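Local coordinates for major pilin backbone protein T-antigen, T13 (Streptococcus pyogenes, PDB 6BBT) that serves as the major backbone pilin of Streptococcus pyogenes surface pili, the trypsin-resistant T13 antigen, probably forming the shaft as its repeating subunit, at residues Y188-V194 with V205-Q209. Sequence-based numbering, arbitrary orientation.
Sequences YEKGQVV and VVIGQ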
loop_
_atom_site.group_PDB
_atom_site.type_symbol
_atom_site.label_atom_id
_atom_site.label_comp_id
_atom_site.label_asym_id
_atom_site.label_seq_id
_atom_site.Cartn_x
_atom_site.Cartn_y
_atom_site.Cartn_z
ATOM N N TYR A 188 8.115 -2.474 4.265
ATOM C CA TYR A 188 8.914 -1.308 4.651
ATOM C C TYR A 188 10.258 -1.785 5.171
ATOM O O TYR A 188 10.351 -2.310 6.264
ATOM C CB TYR A 188 8.153 -0.475 5.714
ATOM C CG TYR A 188 6.768 -0.120 5.246
ATOM C CD1 TYR A 188 6.569 0.908 4.344
ATOM C CD2 TYR A 188 5.662 -0.852 5.668
ATOM C CE1 TYR A 188 5.299 1.235 3.896
ATOM C CE2 TYR A 188 4.392 -0.537 5.234
ATOM C CZ TYR A 188 4.220 0.489 4.331
ATOM O OH TYR A 188 2.959 0.779 3.900
ATOM N N GLU A 189 11.293 -1.552 4.379
ATOM C CA GLU A 189 12.572 -2.198 4.526
ATOM C C GLU A 189 13.549 -1.401 5.376
ATOM O O GLU A 189 13.441 -0.169 5.536
ATOM C CB GLU A 189 13.184 -2.422 3.150
ATOM C CG GLU A 189 12.276 -3.234 2.224
ATOM C CD GLU A 189 13.042 -3.896 1.098
ATOM O OE1 GLU A 189 13.731 -3.176 0.342
ATOM O OE2 GLU A 189 12.954 -5.139 0.979
ATOM N N LYS A 190 14.520 -2.136 5.892
ATOM C CA LYS A 190 15.644 -1.582 6.644
ATOM C C LYS A 190 16.328 -0.464 5.891
ATOM O O LYS A 190 16.524 -0.536 4.677
ATOM C CB LYS A 190 16.678 -2.691 6.898
ATOM C CG LYS A 190 17.870 -2.301 7.751
ATOM C CD LYS A 190 18.771 -3.520 7.981
ATOM C CE LYS A 190 20.118 -3.118 8.590
ATOM N NZ LYS A 190 20.035 -2.400 9.902
ATOM N N GLY A 191 16.702 0.576 6.616
ATOM C CA GLY A 191 17.386 1.688 6.003
ATOM C C GLY A 191 16.486 2.760 5.405
ATOM O O GLY A 191 16.995 3.792 4.978
ATOM N N GLN A 192 15.165 2.547 5.360
ATOM C CA GLN A 192 14.240 3.622 4.967
ATOM C C GLN A 192 13.940 4.478 6.182
ATOM O O GLN A 192 14.145 4.041 7.323
ATOM C CB GLN A 192 12.980 3.027 4.356
ATOM C CG GLN A 192 13.294 2.235 3.099
ATOM C CD GLN A 192 13.788 3.120 1.978
ATOM O OE1 GLN A 192 13.225 4.154 1.714
ATOM N NE2 GLN A 192 14.838 2.714 1.315
ATOM N N VAL A 193 13.461 5.700 5.957
ATOM C CA VAL A 193 13.306 6.661 7.048
ATOM C C VAL A 193 11.827 6.973 7.306
ATOM O O VAL A 193 11.010 6.971 6.388
ATOM C CB VAL A 193 14.116 7.970 6.856
ATOM C CG1 VAL A 193 15.607 7.693 6.854
ATOM C CG2 VAL A 193 13.776 8.708 5.587
ATOM N N VAL A 194 11.517 7.145 8.581
ATOM C CA VAL A 194 10.208 7.533 9.059
ATOM C C VAL A 194 10.434 8.807 9.886
ATOM O O VAL A 194 11.382 8.906 10.682
ATOM C CB VAL A 194 9.587 6.410 9.943
ATOM C CG1 VAL A 194 8.248 6.832 10.549
ATOM C CG2 VAL A 194 9.379 5.127 9.118
ATOM N N VAL A 205 13.957 8.712 11.777
ATOM C CA VAL A 205 14.218 7.426 12.383
ATOM C C VAL A 205 14.475 6.451 11.233
ATOM O O VAL A 205 13.669 6.352 10.322
ATOM C CB VAL A 205 13.023 6.955 13.217
ATOM C CG1 VAL A 205 13.289 5.572 13.815
ATOM C CG2 VAL A 205 12.732 7.969 14.309
ATOM N N VAL A 206 15.597 5.748 11.266
ATOM C CA VAL A 206 15.897 4.762 10.243
ATOM C C VAL A 206 15.339 3.411 10.702
ATOM O O VAL A 206 15.630 2.948 11.817
ATOM C CB VAL A 206 17.415 4.643 9.980
ATOM C CG1 VAL A 206 17.690 3.610 8.885
ATOM C CG2 VAL A 206 17.997 5.996 9.604
ATOM N N ILE A 207 14.546 2.783 9.839
ATOM C CA ILE A 207 13.975 1.457 10.111
ATOM C C ILE A 207 15.090 0.430 10.284
ATOM O O ILE A 207 16.029 0.404 9.519
ATOM C CB ILE A 207 13.035 1.005 8.983
ATOM C CG1 ILE A 207 11.763 1.856 9.020
ATOM C CG2 ILE A 207 12.677 -0.474 9.121
ATOM C CD1 ILE A 207 10.850 1.668 7.834
ATOM N N GLY A 208 14.963 -0.376 11.326
ATOM C CA GLY A 208 15.849 -1.522 11.589
ATOM C C GLY A 208 17.053 -1.249 12.438
ATOM O O GLY A 208 18.004 -2.036 12.406
ATOM N N GLN A 209 17.054 -0.127 13.160
ATOM C CA GLN A 209 18.133 0.183 14.109
ATOM C C GLN A 209 17.598 0.978 15.276
ATOM O O GLN A 209 16.603 1.674 15.154
ATOM C CB GLN A 209 19.295 0.954 13.427
ATOM C CG GLN A 209 18.919 2.364 12.985
ATOM C CD GLN A 209 19.928 3.019 12.049
ATOM O OE1 GLN A 209 20.257 2.492 10.990
ATOM N NE2 GLN A 209 20.420 4.185 12.446
HETATM O O HOH W 1 18.945 0.320 9.803
HETATM O O HOH W 2 18.526 -4.707 11.274
#
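Y188 meets I207 through its CB, which lies 4.0 Å from I207 CD1; the ring leads away from I207, and the side chain touches P27, P227 and I230. The flat groups that join 188-194 to 205-209 are peptides. V194 N reaches V205 O in the plane of that carbonyl and V205 N answers to V194 O, making V194-V205 a hydrogen-bonded antiparallel pair, whereas G191 N approaches I207 O (3.0 Å) tilted 25° from its plane. I207 N meets Q192 O (2.8 Å) nearly in line with that carbonyl, the C=O...N angle being 174°.

The side chain of I207 shows how an aliphatic group can fill the inside of a bend: CG2 rests against E189 O, while CG1, placed anti to the carbonyl carbon (chi1 -70°), carries CD1 to within 4.0 Å of V194 CG2. On the face shared by the non-hydrogen-bonded pair V193-V206, V206 CG2 meets V193 CG1, while V206 CG1 packs on the turn at G191 CA (3.5 Å). K190 runs extended past I207 O, then bends at its last torsion to bring NZ to a weak bond with G208 O (3.2 Å). One water bridges the same two atoms; another accepts from NZ and donates to I207 O and Q209 OE1.

Two type II turns, E189-Q192 and V206-Q209, each with glycine third, thus flank the open end of an antiparallel beta hairpin within the DUF7601 domain, of the transthyretin clan.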